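Local coordinates for protein SnoaL-like polyketide cyclase (Agrobacterium tumefaciens str. C58, PDB 3EHC) that is of unknown function but belongs to the SnoaL-like polyketide cyclase family of the NTF2 clan and may be a related cyclase, at residues B[10-15]-B[22-27]; B[30-35]-B[109-114]; B[84-89]-B[121-126]; B[79-84]-B[93-98]. All coordinates share one frame; numbering follows the deposited sequence.

The four contacts mark the two ends of one SnoaL-like alpha+beta fold. Contacts 1 and 2 adjoin, their centres 13 Å apart, and are joined where the carbonyl of Phe27 meets the backbone N-H of Ile111. Contacts 3 and 4 form the other end: their centres lie 9 Å apart, they share Ser84, and Gln126 and Phe86 of contact 3 meet Gln97 and Phe98 of contact 4. Between the two ends the centres of contacts 2 and 4 are 27 Å apart, yet both reach the same mixed sheet, through the neighbouring strands 110-118 and 96-107. Sulfates, probably from the crystallisation liquor, sit on Arg112 in contact 2 and Arg125 in contact 3; neither marks a known active site.

Contact 1 of 4, residues B[10-15]-B[22-27]; sequences LAYLDS and DELGTF
Leu24 and Phe27 pack against Tyr12 and its neighbours on the N-terminal helix 5-17 of the SnoaL-like, NTF2-type fold, where the chain doubles back towards its first short strand. Leu24 runs alongside Tyr12, both side chains pointing the same way, and its CD1 meets the edge of the tyrosine ring, 3.9 Å from Tyr12 CE1. Leu24 also touches Leu41, Arg45 and Leu48 of helix 40-54, so it contacts both helices. That second helix also takes the polar end of Tyr12, whose OH is hydrogen-bonded to the hydroxyl of Tyr44. Thr26, its N bonded to Glu23 O, serves its neighbour: its CG2 covers one face of the Phe27 ring over the centre. Phe27, its own N bonded to Leu24 O, then brings the opposite face down flat on the helix backbone, a CH-pi contact in which Tyr12 CA stands 3.8 Å from the ring centroid and only 3° off the normal. With chi1 at -54°, the ring swings away from its own carbonyl carbon and lies along the helix, reaching from Ala11 to Ser15. Phe27 CB meanwhile touches Tyr12 CD1 at 3.7 Å, the two aromatic side chains crossing at a slant. At one side of the ring, Ala11 CB comes within 3.8 Å of Phe27 CE1. At the far end of the ring Ser15 OG approaches Phe27 CE2 to 3.7 Å, while the same hydroxyl turns back along the helix to donate a 2.9 Å hydrogen bond to Tyr12 O.

Contact 2 of 4, residues B[30-35]-B[109-114]; sequences DNVEHN and AKIRRV. With SO4 (sulfate ion), chain H.
Glu33 meets Arg112 on the polar side of this contact. The carboxylate oxygen OE1 offers its anti lone pair, and Arg112 NH1 donates to it at 3.3 Å in a salt bridge close to the guanidinium plane, although the two flat groups are turned 54° apart. A bend at chi2 (47°) brings the Arg112 chain back to this position after its CB has set out away from segment 30-35. Asn31 O lies over one guanidinium face and Arg113 NH2 over the other. Across the backbone, Glu33 N bonds to Arg112 O, Val114 N to Glu33 O at 2.9 Å, and Asn35 N to Val114 O. On the buried face His34 CD2 touches Val114 CG1 at 3.5 Å, while Val32 CG2 meets Ile111 CG2; helix 40-54 covers Val32, His34 and Val114, and Tyr12 of helix 5-17 touches Ile111. Farther out, another edge of the Arg112 guanidinium grips the sulfate, NE donating to O1 and NH2 to O4, each at 3.1 Å. A water joins Glu33 OE1 to Arg113 NH2, and Glu107 pairs with Arg113 NH1. Arg112 and Arg113 together face Asp105 in a classic beta bulge, and the parallel pairing of edge strand 32-34 with 110-118 completes the curved mixed sheet of the NTF2-like fold.

Contact 3 of 4, residues B[84-89]-B[121-126]; sequences SIFMDL and VAIERQ. With SO4 (sulfate ion), chain G.
The Phe86 ring presents its edge to Ile123 and has Met87 CG over the centre of one face. Ile123 CD1 lies near the ring plane, 3.7 Å from Phe86 CE2, and Phe98 of the main sheet also meets this ring. Phe86 opens a type I' beta turn that ends at Leu89, the tip of a two-stranded hairpin packed on C-terminal helix 120-127 of the NTF2-like fold. Reciprocal backbone bonds between Phe86 and Leu89 close the turn. Met87, modelled as selenomethionine, brings its SE to 4.0 Å from Ile123 CD1. Glu124 uses its aliphatic part here, CG lying 3.9 Å from Leu89 CD1. The contact borders the dimer interface, where Met87 packs on Val121 of the second subunit and the Glu124 carboxylate forms a salt bridge with Lys120 of that subunit. Farther along the helix, Arg125 has Val121 CG1 over one guanidinium face and donates from NH2 to sulfate O3 at 3.1 Å; Asn35 of the second subunit binds the same ion. The tightest approach between hairpin and helix is Leu89 CD1 against Ile123 CG2, at 3.5 Å, shorter than usual van der Waals contact.

Contact 4 of 4, residues B[79-84]-B[93-98]; sequences DCTPKS and GRRVQF
Arg95 reaches across to Asp79 on the neighbouring strand. Its CB lies 3.9 Å from Cys80 O, and CG and CD then pass Asp79 OD1. The chain is extended as far as CD and bends at chi3 (-81°), which turns the guanidinium back over Asp79, with the aspartate's backbone carbonyl oxygen over one face. On the way Arg95 NE passes 3.9 Å from Thr81 OG1 without a bond, that hydroxyl being hydrogen-bonded to Asp57. At the tip NH1 reaches Asp79 OD1 at 3.1 Å, a salt bridge whose hydrogen bond is weak because the N-H points well off the oxygen. The same oxygen has a straighter partner in Gln97: NE2 donates to Asp79 OD1 at 2.7 Å with an angle of 177°, in the plane of its own amide but from above that of the carboxylate. Two donors thus hold one carboxylate oxygen, Arg95 by the weaker bond.

Beyond this polar face, Cys80 and Val96 exchange backbone bonds, Val96 N to Cys80 O being the shorter at 2.8 Å. On the buried side Cys80 SG touches Phe98 CE1 at 3.7 Å, a sulfur-aromatic contact that approaches the ring at a slant, and Pro82 CD rests on Val96 CG2. Ile123 of helix 120-127 covers Phe98. Where the strands fray, Gly93, at positive phi, gives its N-H to Pro82 O at 2.8 Å. Asp79 with Gln97 is a non-hydrogen-bonded pair and Cys80 with Val96 a hydrogen-bonded one, the alternation of an antiparallel pairing, here between strands 71-80 and 96-107 in the mixed sheet of the NTF2-like fold.

Contact 1 of 4, residues B[10-15]-B[22-27]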
loop_
_atom_site.group_PDB
_atom_site.type_symbol
_atom_site.label_atom_id
_atom_site.label_comp_id
_atom_site.label_asym_id
_atom_site.label_seq_id
_atom_site.Cartn_x
_atom_site.Cartn_y
_atom_site.Cartn_z
ATOM N N LEU B 10 -3.976 -2.226 16.856
ATOM C CA LEU B 10 -3.474 -1.052 17.557
ATOM C C LEU B 10 -2.677 -1.459 18.812
ATOM O O LEU B 10 -1.701 -0.790 19.140
ATOM C CB LEU B 10 -4.596 -0.052 17.865
ATOM C CG LEU B 10 -5.252 0.680 16.683
ATOM C CD1 LEU B 10 -6.330 1.623 17.163
ATOM C CD2 LEU B 10 -4.261 1.457 15.871
ATOM N N ALA B 11 -3.065 -2.567 19.466
ATOM C CA ALA B 11 -2.305 -3.132 20.592
ATOM C C ALA B 11 -0.950 -3.672 20.096
ATOM O O ALA B 11 0.063 -3.526 20.757
ATOM C CB ALA B 11 -3.114 -4.224 21.315
ATOM N N TYR B 12 -0.936 -4.273 18.911
ATOM C CA TYR B 12 0.311 -4.749 18.277
ATOM C C TYR B 12 1.271 -3.595 18.001
ATOM O O TYR B 12 2.459 -3.680 18.326
ATOM C CB TYR B 12 -0.012 -5.535 16.987
ATOM C CG TYR B 12 1.106 -5.701 15.971
ATOM C CD1 TYR B 12 2.179 -6.543 16.206
ATOM C CD2 TYR B 12 1.051 -5.047 14.742
ATOM C CE1 TYR B 12 3.197 -6.711 15.254
ATOM C CE2 TYR B 12 2.059 -5.187 13.803
ATOM C CZ TYR B 12 3.129 -6.029 14.054
ATOM O OH TYR B 12 4.139 -6.166 13.102
ATOM N N LEU B 13 0.743 -2.510 17.441
ATOM C CA LEU B 13 1.551 -1.317 17.151
ATOM C C LEU B 13 2.075 -0.693 18.428
ATOM O O LEU B 13 3.214 -0.204 18.455
ATOM C CB LEU B 13 0.761 -0.271 16.336
ATOM C CG LEU B 13 0.368 -0.607 14.900
ATOM C CD1 LEU B 13 -0.239 0.610 14.226
ATOM C CD2 LEU B 13 1.539 -1.181 14.106
ATOM N N ASP B 14 1.248 -0.714 19.478
ATOM C CA ASP B 14 1.690 -0.252 20.781
ATOM C C ASP B 14 2.880 -1.023 21.323
ATOM O O ASP B 14 3.805 -0.425 21.853
ATOM C CB ASP B 14 0.577 -0.312 21.816
ATOM C CG ASP B 14 0.265 1.036 22.357
ATOM O OD1 ASP B 14 -0.275 1.826 21.534
ATOM O OD2 ASP B 14 0.599 1.300 23.554
ATOM N N SER B 15 2.835 -2.348 21.216
ATOM C CA SER B 15 3.953 -3.173 21.676
ATOM C C SER B 15 5.213 -2.868 20.853
ATOM O O SER B 15 6.315 -2.824 21.391
ATOM C CB SER B 15 3.619 -4.683 21.680
ATOM O OG SER B 15 3.752 -5.295 20.409
ATOM N N ASP B 22 9.324 -9.586 23.284
ATOM C CA ASP B 22 9.058 -10.816 24.026
ATOM C C ASP B 22 7.573 -11.153 23.935
ATOM O O ASP B 22 7.191 -12.313 24.002
ATOM C CB ASP B 22 9.449 -10.676 25.505
ATOM C CG ASP B 22 10.942 -10.450 25.708
ATOM O OD1 ASP B 22 11.637 -10.072 24.747
ATOM O OD2 ASP B 22 11.420 -10.651 26.839
ATOM N N GLU B 23 6.749 -10.113 23.789
ATOM C CA GLU B 23 5.286 -10.242 23.665
ATOM C C GLU B 23 4.805 -10.541 22.230
ATOM O O GLU B 23 3.610 -10.756 22.024
ATOM C CB GLU B 23 4.601 -8.932 24.136
ATOM C CG GLU B 23 5.107 -8.377 25.483
ATOM N N LEU B 24 5.719 -10.564 21.254
ATOM C CA LEU B 24 5.345 -10.552 19.827
ATOM C C LEU B 24 4.404 -11.685 19.411
ATOM O O LEU B 24 3.478 -11.475 18.623
ATOM C CB LEU B 24 6.605 -10.582 18.956
ATOM C CG LEU B 24 6.489 -10.370 17.448
ATOM C CD1 LEU B 24 5.757 -9.073 17.098
ATOM C CD2 LEU B 24 7.895 -10.380 16.872
ATOM N N GLY B 25 4.638 -12.878 19.938
ATOM C CA GLY B 25 3.782 -14.028 19.665
ATOM C C GLY B 25 2.328 -13.942 20.123
ATOM O O GLY B 25 1.520 -14.783 19.725
ATOM N N THR B 26 1.993 -12.958 20.965
ATOM C CA THR B 26 0.592 -12.628 21.276
ATOM C C THR B 26 -0.140 -12.186 20.019
ATOM O O THR B 26 -1.319 -12.481 19.854
ATOM C CB THR B 26 0.501 -11.520 22.369
ATOM O OG1 THR B 26 0.802 -12.102 23.643
ATOM C CG2 THR B 26 -0.895 -10.863 22.439
ATOM N N PHE B 27 0.588 -11.504 19.126
ATOM C CA PHE B 27 0.030 -10.846 17.941
ATOM C C PHE B 27 0.415 -11.494 16.598
ATOM O O PHE B 27 -0.249 -11.256 15.597
ATOM C CB PHE B 27 0.505 -9.391 17.924
ATOM C CG PHE B 27 0.207 -8.630 19.192
ATOM C CD1 PHE B 27 -1.088 -8.261 19.506
ATOM C CD2 PHE B 27 1.232 -8.261 20.055
ATOM C CE1 PHE B 27 -1.362 -7.557 20.658
ATOM C CE2 PHE B 27 0.961 -7.557 21.214
ATOM C CZ PHE B 27 -0.340 -7.204 21.513
#

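Contact 2 of 4, residues B[30-35]-B[109-114]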
loop_
_atom_site.group_PDB
_atom_site.type_symbol
_atom_site.label_atom_id
_atom_site.label_comp_id
_atom_site.label_asym_id
_atom_site.label_seq_id
_atom_site.Cartn_x
_atom_site.Cartn_y
_atom_site.Cartn_z
ATOM N N ASP B 30 3.183 -18.297 14.710
ATOM C CA ASP B 30 4.501 -18.967 14.685
ATOM C C ASP B 30 5.064 -19.092 13.263
ATOM O O ASP B 30 6.280 -19.039 13.046
ATOM C CB ASP B 30 4.426 -20.367 15.289
ATOM C CG ASP B 30 4.271 -20.363 16.798
ATOM O OD1 ASP B 30 4.411 -19.301 17.453
ATOM O OD2 ASP B 30 4.012 -21.463 17.327
ATOM N N ASN B 31 4.159 -19.261 12.301
ATOM C CA ASN B 31 4.505 -19.463 10.905
ATOM C C ASN B 31 4.173 -18.273 10.027
ATOM O O ASN B 31 3.905 -18.439 8.840
ATOM C CB ASN B 31 3.764 -20.692 10.380
ATOM C CG ASN B 31 4.255 -21.956 10.998
ATOM O OD1 ASN B 31 5.457 -22.195 11.057
ATOM N ND2 ASN B 31 3.336 -22.777 11.473
ATOM N N VAL B 32 4.231 -17.073 10.599
ATOM C CA VAL B 32 4.005 -15.861 9.850
ATOM C C VAL B 32 4.907 -15.776 8.589
ATOM O O VAL B 32 6.088 -16.185 8.594
ATOM C CB VAL B 32 4.163 -14.611 10.740
ATOM C CG1 VAL B 32 5.592 -14.482 11.245
ATOM C CG2 VAL B 32 3.717 -13.347 9.969
ATOM N N GLU B 33 4.301 -15.270 7.514
ATOM C CA GLU B 33 4.964 -14.949 6.256
ATOM C C GLU B 33 4.882 -13.452 6.016
ATOM O O GLU B 33 3.818 -12.872 6.199
ATOM C CB GLU B 33 4.201 -15.589 5.117
ATOM C CG GLU B 33 4.775 -16.811 4.564
ATOM C CD GLU B 33 3.823 -17.452 3.584
ATOM O OE1 GLU B 33 2.824 -18.067 4.048
ATOM O OE2 GLU B 33 4.081 -17.323 2.359
ATOM N N HIS B 34 5.997 -12.834 5.609
ATOM C CA HIS B 34 6.039 -11.414 5.291
ATOM C C HIS B 34 6.593 -11.250 3.890
ATOM O O HIS B 34 7.699 -11.700 3.623
ATOM C CB HIS B 34 6.919 -10.638 6.262
ATOM C CG HIS B 34 6.795 -9.146 6.124
ATOM N ND1 HIS B 34 7.473 -8.426 5.165
ATOM C CD2 HIS B 34 6.072 -8.238 6.827
ATOM C CE1 HIS B 34 7.182 -7.144 5.283
ATOM N NE2 HIS B 34 6.323 -7.000 6.279
ATOM N N ASN B 35 5.833 -10.585 3.014
ATOM C CA ASN B 35 6.178 -10.434 1.590
ATOM C C ASN B 35 6.686 -11.709 0.973
ATOM O O ASN B 35 7.726 -11.733 0.297
ATOM C CB ASN B 35 7.169 -9.297 1.368
ATOM C CG ASN B 35 6.522 -7.956 1.528
ATOM O OD1 ASN B 35 5.316 -7.870 1.680
ATOM N ND2 ASN B 35 7.310 -6.911 1.517
ATOM N N ALA B 109 -6.777 -14.543 15.626
ATOM C CA ALA B 109 -6.405 -13.280 16.310
ATOM C C ALA B 109 -4.908 -12.924 16.219
ATOM O O ALA B 109 -4.424 -12.057 16.952
ATOM C CB ALA B 109 -6.888 -13.278 17.768
ATOM N N LYS B 110 -4.188 -13.577 15.309
ATOM C CA LYS B 110 -2.760 -13.302 15.087
ATOM C C LYS B 110 -2.430 -13.103 13.592
ATOM O O LYS B 110 -3.028 -13.728 12.713
ATOM C CB LYS B 110 -1.897 -14.460 15.629
ATOM C CG LYS B 110 -2.004 -14.732 17.119
ATOM C CD LYS B 110 -0.977 -15.782 17.534
ATOM C CE LYS B 110 -1.061 -16.117 19.010
ATOM N NZ LYS B 110 0.072 -16.996 19.400
ATOM N N ILE B 111 -1.461 -12.232 13.329
ATOM C CA ILE B 111 -0.984 -11.964 11.983
ATOM C C ILE B 111 -0.337 -13.207 11.410
ATOM O O ILE B 111 0.590 -13.746 12.010
ATOM C CB ILE B 111 0.074 -10.828 11.966
ATOM C CG1 ILE B 111 -0.595 -9.469 12.232
ATOM C CG2 ILE B 111 0.883 -10.835 10.640
ATOM C CD1 ILE B 111 0.284 -8.507 13.014
ATOM N N ARG B 112 -0.815 -13.641 10.239
ATOM C CA ARG B 112 -0.364 -14.885 9.603
ATOM C C ARG B 112 0.350 -14.632 8.273
ATOM O O ARG B 112 1.329 -15.301 7.931
ATOM C CB ARG B 112 -1.572 -15.819 9.419
ATOM C CG ARG B 112 -1.315 -17.188 8.803
ATOM C CD ARG B 112 -0.141 -17.921 9.386
ATOM N NE ARG B 112 0.069 -19.195 8.699
ATOM C CZ ARG B 112 0.806 -19.356 7.596
ATOM N NH1 ARG B 112 1.411 -18.329 7.001
ATOM N NH2 ARG B 112 0.931 -20.564 7.061
ATOM N N ARG B 113 -0.155 -13.672 7.506
ATOM C CA ARG B 113 0.478 -13.264 6.263
ATOM C C ARG B 113 0.442 -11.735 6.146
ATOM O O ARG B 113 -0.543 -11.093 6.511
ATOM C CB ARG B 113 -0.248 -13.881 5.079
ATOM C CG ARG B 113 -0.289 -15.373 5.090
ATOM C CD ARG B 113 -1.131 -15.911 3.965
ATOM N NE ARG B 113 -1.128 -17.368 3.986
ATOM C CZ ARG B 113 -1.873 -18.119 4.797
ATOM N NH1 ARG B 113 -2.716 -17.569 5.676
ATOM N NH2 ARG B 113 -1.778 -19.439 4.727
ATOM N N VAL B 114 1.542 -11.166 5.648
ATOM C CA VAL B 114 1.668 -9.737 5.490
ATOM C C VAL B 114 2.124 -9.436 4.065
ATOM O O VAL B 114 2.981 -10.123 3.514
ATOM C CB VAL B 114 2.662 -9.156 6.515
ATOM C CG1 VAL B 114 2.608 -7.650 6.514
ATOM C CG2 VAL B 114 2.346 -9.705 7.916
HETATM S S SO4 H . -0.489 -22.907 9.338
HETATM O O1 SO4 H . -0.219 -21.824 10.286
HETATM O O2 SO4 H . -1.289 -23.959 9.963
HETATM O O3 SO4 H . 0.785 -23.457 8.854
HETATM O O4 SO4 H . -1.292 -22.393 8.236
HETATM O O HOH W 1 2.670 -17.434 17.881
HETATM O O HOH W 2 0.913 -19.912 3.292
#

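Contact 3 of 4, residues B[84-89]-B[121-126]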
loop_
_atom_site.group_PDB
_atom_site.type_symbol
_atom_site.label_atom_id
_atom_site.label_comp_id
_atom_site.label_asym_id
_atom_site.label_seq_id
_atom_site.Cartn_x
_atom_site.Cartn_y
_atom_site.Cartn_z
ATOM N N SER B 84 21.565 5.546 8.360
ATOM C CA SER B 84 22.487 5.218 7.314
ATOM C C SER B 84 21.727 4.915 6.007
ATOM O O SER B 84 20.971 5.765 5.526
ATOM C CB SER B 84 23.338 4.065 7.837
ATOM O OG SER B 84 24.473 3.934 7.049
ATOM N N ILE B 85 21.947 3.739 5.423
ATOM C CA ILE B 85 21.286 3.329 4.193
ATOM C C ILE B 85 19.919 2.827 4.553
ATOM O O ILE B 85 19.789 2.136 5.545
ATOM C CB ILE B 85 22.062 2.200 3.519
ATOM C CG1 ILE B 85 23.478 2.697 3.172
ATOM C CG2 ILE B 85 21.304 1.722 2.297
ATOM C CD1 ILE B 85 24.540 1.587 3.185
ATOM N N PHE B 86 18.906 3.195 3.773
ATOM C CA PHE B 86 17.543 2.710 3.978
ATOM C C PHE B 86 16.858 2.621 2.614
ATOM O O PHE B 86 16.770 3.617 1.911
ATOM C CB PHE B 86 16.748 3.617 4.970
ATOM C CG PHE B 86 15.328 3.149 5.217
ATOM C CD1 PHE B 86 15.075 1.901 5.804
ATOM C CD2 PHE B 86 14.241 3.952 4.863
ATOM C CE1 PHE B 86 13.754 1.448 6.009
ATOM C CE2 PHE B 86 12.928 3.510 5.044
ATOM C CZ PHE B 86 12.684 2.264 5.640
HETATM N N MSE B 87 16.402 1.419 2.255
HETATM C CA MSE B 87 15.877 1.112 0.923
HETATM C C MSE B 87 16.891 1.445 -0.157
HETATM O O MSE B 87 16.539 1.980 -1.202
HETATM C CB MSE B 87 14.567 1.828 0.684
HETATM C CG MSE B 87 13.513 1.542 1.758
HETATM SE SE MSE B 87 11.752 2.209 1.187
HETATM C CE MSE B 87 11.281 0.646 0.057
ATOM N N ASP B 88 18.154 1.114 0.136
ATOM C CA ASP B 88 19.317 1.432 -0.711
ATOM C C ASP B 88 19.564 2.934 -1.021
ATOM O O ASP B 88 20.222 3.291 -2.012
ATOM C CB ASP B 88 19.292 0.520 -1.938
ATOM C CG ASP B 88 19.254 -0.936 -1.540
ATOM O OD1 ASP B 88 20.211 -1.361 -0.858
ATOM O OD2 ASP B 88 18.271 -1.645 -1.852
ATOM N N LEU B 89 19.037 3.792 -0.160
ATOM C CA LEU B 89 19.164 5.223 -0.286
ATOM C C LEU B 89 20.087 5.724 0.830
ATOM O O LEU B 89 19.925 5.310 1.973
ATOM C CB LEU B 89 17.792 5.876 -0.135
ATOM C CG LEU B 89 16.809 5.542 -1.247
ATOM C CD1 LEU B 89 15.413 6.160 -0.956
ATOM C CD2 LEU B 89 17.434 5.995 -2.593
ATOM N N VAL B 121 9.577 6.293 -3.419
ATOM C CA VAL B 121 9.597 7.506 -4.234
ATOM C C VAL B 121 9.581 8.771 -3.348
ATOM O O VAL B 121 10.249 9.716 -3.681
ATOM C CB VAL B 121 8.477 7.495 -5.331
ATOM C CG1 VAL B 121 8.524 8.731 -6.173
ATOM C CG2 VAL B 121 8.634 6.247 -6.256
ATOM N N ALA B 122 8.812 8.762 -2.253
ATOM C CA ALA B 122 8.709 9.881 -1.294
ATOM C C ALA B 122 10.072 10.185 -0.691
ATOM O O ALA B 122 10.466 11.344 -0.571
ATOM C CB ALA B 122 7.658 9.553 -0.176
ATOM N N ILE B 123 10.810 9.129 -0.352
ATOM C CA ILE B 123 12.147 9.288 0.213
ATOM C C ILE B 123 13.132 9.846 -0.836
ATOM O O ILE B 123 13.919 10.732 -0.537
ATOM C CB ILE B 123 12.715 7.966 0.826
ATOM C CG1 ILE B 123 11.742 7.354 1.836
ATOM C CG2 ILE B 123 14.141 8.226 1.536
ATOM C CD1 ILE B 123 12.233 5.943 2.391
ATOM N N GLU B 124 13.095 9.294 -2.046
ATOM C CA GLU B 124 13.930 9.760 -3.156
ATOM C C GLU B 124 13.785 11.251 -3.401
ATOM O O GLU B 124 14.785 11.972 -3.562
ATOM C CB GLU B 124 13.615 8.935 -4.418
ATOM C CG GLU B 124 14.174 7.523 -4.374
ATOM C CD GLU B 124 13.655 6.582 -5.517
ATOM O OE1 GLU B 124 12.696 6.930 -6.256
ATOM O OE2 GLU B 124 14.219 5.487 -5.687
ATOM N N ARG B 125 12.536 11.692 -3.440
ATOM C CA ARG B 125 12.234 13.094 -3.588
ATOM C C ARG B 125 12.787 13.976 -2.504
ATOM O O ARG B 125 13.198 15.073 -2.794
ATOM C CB ARG B 125 10.729 13.294 -3.644
ATOM C CG ARG B 125 10.224 12.937 -4.972
ATOM C CD ARG B 125 8.762 13.175 -5.077
ATOM N NE ARG B 125 8.250 12.491 -6.260
ATOM C CZ ARG B 125 7.001 12.066 -6.386
ATOM N NH1 ARG B 125 6.136 12.244 -5.383
ATOM N NH2 ARG B 125 6.622 11.456 -7.514
ATOM N N GLN B 126 12.757 13.509 -1.260
ATOM C CA GLN B 126 13.284 14.272 -0.141
ATOM C C GLN B 126 14.804 14.415 -0.148
ATOM O O GLN B 126 15.319 15.401 0.341
ATOM C CB GLN B 126 12.816 13.661 1.170
ATOM C CG GLN B 126 11.382 13.965 1.425
ATOM C CD GLN B 126 10.754 13.107 2.508
ATOM O OE1 GLN B 126 10.920 13.361 3.716
ATOM N NE2 GLN B 126 9.976 12.123 2.084
HETATM S S SO4 G . 2.442 11.064 -6.593
HETATM O O1 SO4 G . 2.117 12.503 -6.647
HETATM O O2 SO4 G . 2.796 10.678 -5.222
HETATM O O3 SO4 G . 3.568 10.741 -7.471
HETATM O O4 SO4 G . 1.288 10.291 -7.054
#

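Contact 4 of 4, residues B[79-84]-B[93-98]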
loop_
_atom_site.group_PDB
_atom_site.type_symbol
_atom_site.label_atom_id
_atom_site.label_comp_id
_atom_site.label_asym_id
_atom_site.label_seq_id
_atom_site.Cartn_x
_atom_site.Cartn_y
_atom_site.Cartn_z
ATOM N N ASP B 79 7.669 9.360 10.262
ATOM C CA ASP B 79 8.435 10.583 10.308
ATOM C C ASP B 79 9.626 10.274 11.229
ATOM O O ASP B 79 9.501 10.269 12.440
ATOM C CB ASP B 79 7.529 11.694 10.859
ATOM C CG ASP B 79 8.151 13.083 10.799
ATOM O OD1 ASP B 79 9.312 13.230 10.378
ATOM O OD2 ASP B 79 7.439 14.047 11.166
ATOM N N CYS B 80 10.760 9.941 10.630
ATOM C CA CYS B 80 11.836 9.284 11.348
ATOM C C CYS B 80 13.206 9.582 10.720
ATOM O O CYS B 80 13.285 10.309 9.722
ATOM C CB CYS B 80 11.535 7.792 11.412
ATOM S SG CYS B 80 11.406 7.042 9.825
ATOM N N THR B 81 14.265 9.023 11.318
ATOM C CA THR B 81 15.635 9.415 11.032
ATOM C C THR B 81 16.515 8.156 10.890
ATOM O O THR B 81 17.172 7.730 11.830
ATOM C CB THR B 81 16.138 10.416 12.149
ATOM O OG1 THR B 81 15.091 11.333 12.536
ATOM C CG2 THR B 81 17.329 11.223 11.712
ATOM N N PRO B 82 16.509 7.552 9.690
ATOM C CA PRO B 82 17.380 6.408 9.397
ATOM C C PRO B 82 18.816 6.830 9.567
ATOM O O PRO B 82 19.185 7.874 9.052
ATOM C CB PRO B 82 17.057 6.096 7.943
ATOM C CG PRO B 82 15.723 6.661 7.707
ATOM C CD PRO B 82 15.671 7.905 8.537
ATOM N N LYS B 83 19.600 6.035 10.294
ATOM C CA LYS B 83 21.006 6.323 10.566
ATOM C C LYS B 83 21.879 6.396 9.327
ATOM O O LYS B 83 22.825 7.189 9.275
ATOM C CB LYS B 83 21.581 5.241 11.455
ATOM C CG LYS B 83 21.276 5.431 12.875
ATOM C CD LYS B 83 22.107 4.488 13.738
ATOM C CE LYS B 83 22.669 5.222 14.986
ATOM N NZ LYS B 83 22.984 4.286 16.116
ATOM N N SER B 84 21.565 5.546 8.360
ATOM C CA SER B 84 22.487 5.218 7.314
ATOM C C SER B 84 21.727 4.915 6.007
ATOM O O SER B 84 20.971 5.765 5.526
ATOM C CB SER B 84 23.338 4.065 7.837
ATOM O OG SER B 84 24.473 3.934 7.049
ATOM N N GLY B 93 21.039 9.860 8.340
ATOM C CA GLY B 93 20.713 10.675 9.500
ATOM C C GLY B 93 19.815 11.848 9.221
ATOM O O GLY B 93 19.570 12.666 10.080
ATOM N N ARG B 94 19.292 11.940 8.014
ATOM C CA ARG B 94 18.291 12.964 7.728
ATOM C C ARG B 94 16.892 12.446 8.062
ATOM O O ARG B 94 16.550 11.278 7.827
ATOM C CB ARG B 94 18.367 13.426 6.286
ATOM C CG ARG B 94 19.493 14.396 6.028
ATOM C CD ARG B 94 19.663 14.578 4.551
ATOM N NE ARG B 94 20.207 13.371 3.976
ATOM C CZ ARG B 94 20.425 13.175 2.687
ATOM N NH1 ARG B 94 20.165 14.102 1.782
ATOM N NH2 ARG B 94 20.940 12.024 2.310
ATOM N N ARG B 95 16.081 13.353 8.583
ATOM C CA ARG B 95 14.680 13.080 8.869
ATOM C C ARG B 95 13.834 13.033 7.594
ATOM O O ARG B 95 13.899 13.950 6.758
ATOM C CB ARG B 95 14.105 14.157 9.795
ATOM C CG ARG B 95 12.607 13.989 10.063
ATOM C CD ARG B 95 12.131 14.878 11.196
ATOM N NE ARG B 95 12.470 14.217 12.458
ATOM C CZ ARG B 95 11.599 13.771 13.369
ATOM N NH1 ARG B 95 10.293 13.956 13.190
ATOM N NH2 ARG B 95 12.030 13.173 14.498
ATOM N N VAL B 96 13.033 11.979 7.444
ATOM C CA VAL B 96 12.257 11.780 6.227
ATOM C C VAL B 96 10.877 11.290 6.611
ATOM O O VAL B 96 10.697 10.693 7.655
ATOM C CB VAL B 96 12.952 10.782 5.231
ATOM C CG1 VAL B 96 14.248 11.411 4.562
ATOM C CG2 VAL B 96 13.259 9.453 5.916
ATOM N N GLN B 97 9.889 11.612 5.781
ATOM C CA GLN B 97 8.521 11.177 5.972
ATOM C C GLN B 97 8.113 10.280 4.797
ATOM O O GLN B 97 8.346 10.604 3.636
ATOM C CB GLN B 97 7.540 12.343 6.072
ATOM C CG GLN B 97 7.736 13.253 7.261
ATOM C CD GLN B 97 8.846 14.226 7.001
ATOM O OE1 GLN B 97 8.963 14.720 5.895
ATOM N NE2 GLN B 97 9.691 14.481 8.002
ATOM N N PHE B 98 7.534 9.144 5.108
ATOM C CA PHE B 98 7.050 8.243 4.081
ATOM C C PHE B 98 5.982 7.346 4.660
ATOM O O PHE B 98 5.921 7.132 5.863
ATOM C CB PHE B 98 8.193 7.374 3.551
ATOM C CG PHE B 98 8.880 6.564 4.609
ATOM C CD1 PHE B 98 9.915 7.102 5.343
ATOM C CD2 PHE B 98 8.505 5.262 4.859
ATOM C CE1 PHE B 98 10.534 6.378 6.323
ATOM C CE2 PHE B 98 9.137 4.534 5.829
ATOM C CZ PHE B 98 10.155 5.091 6.566
#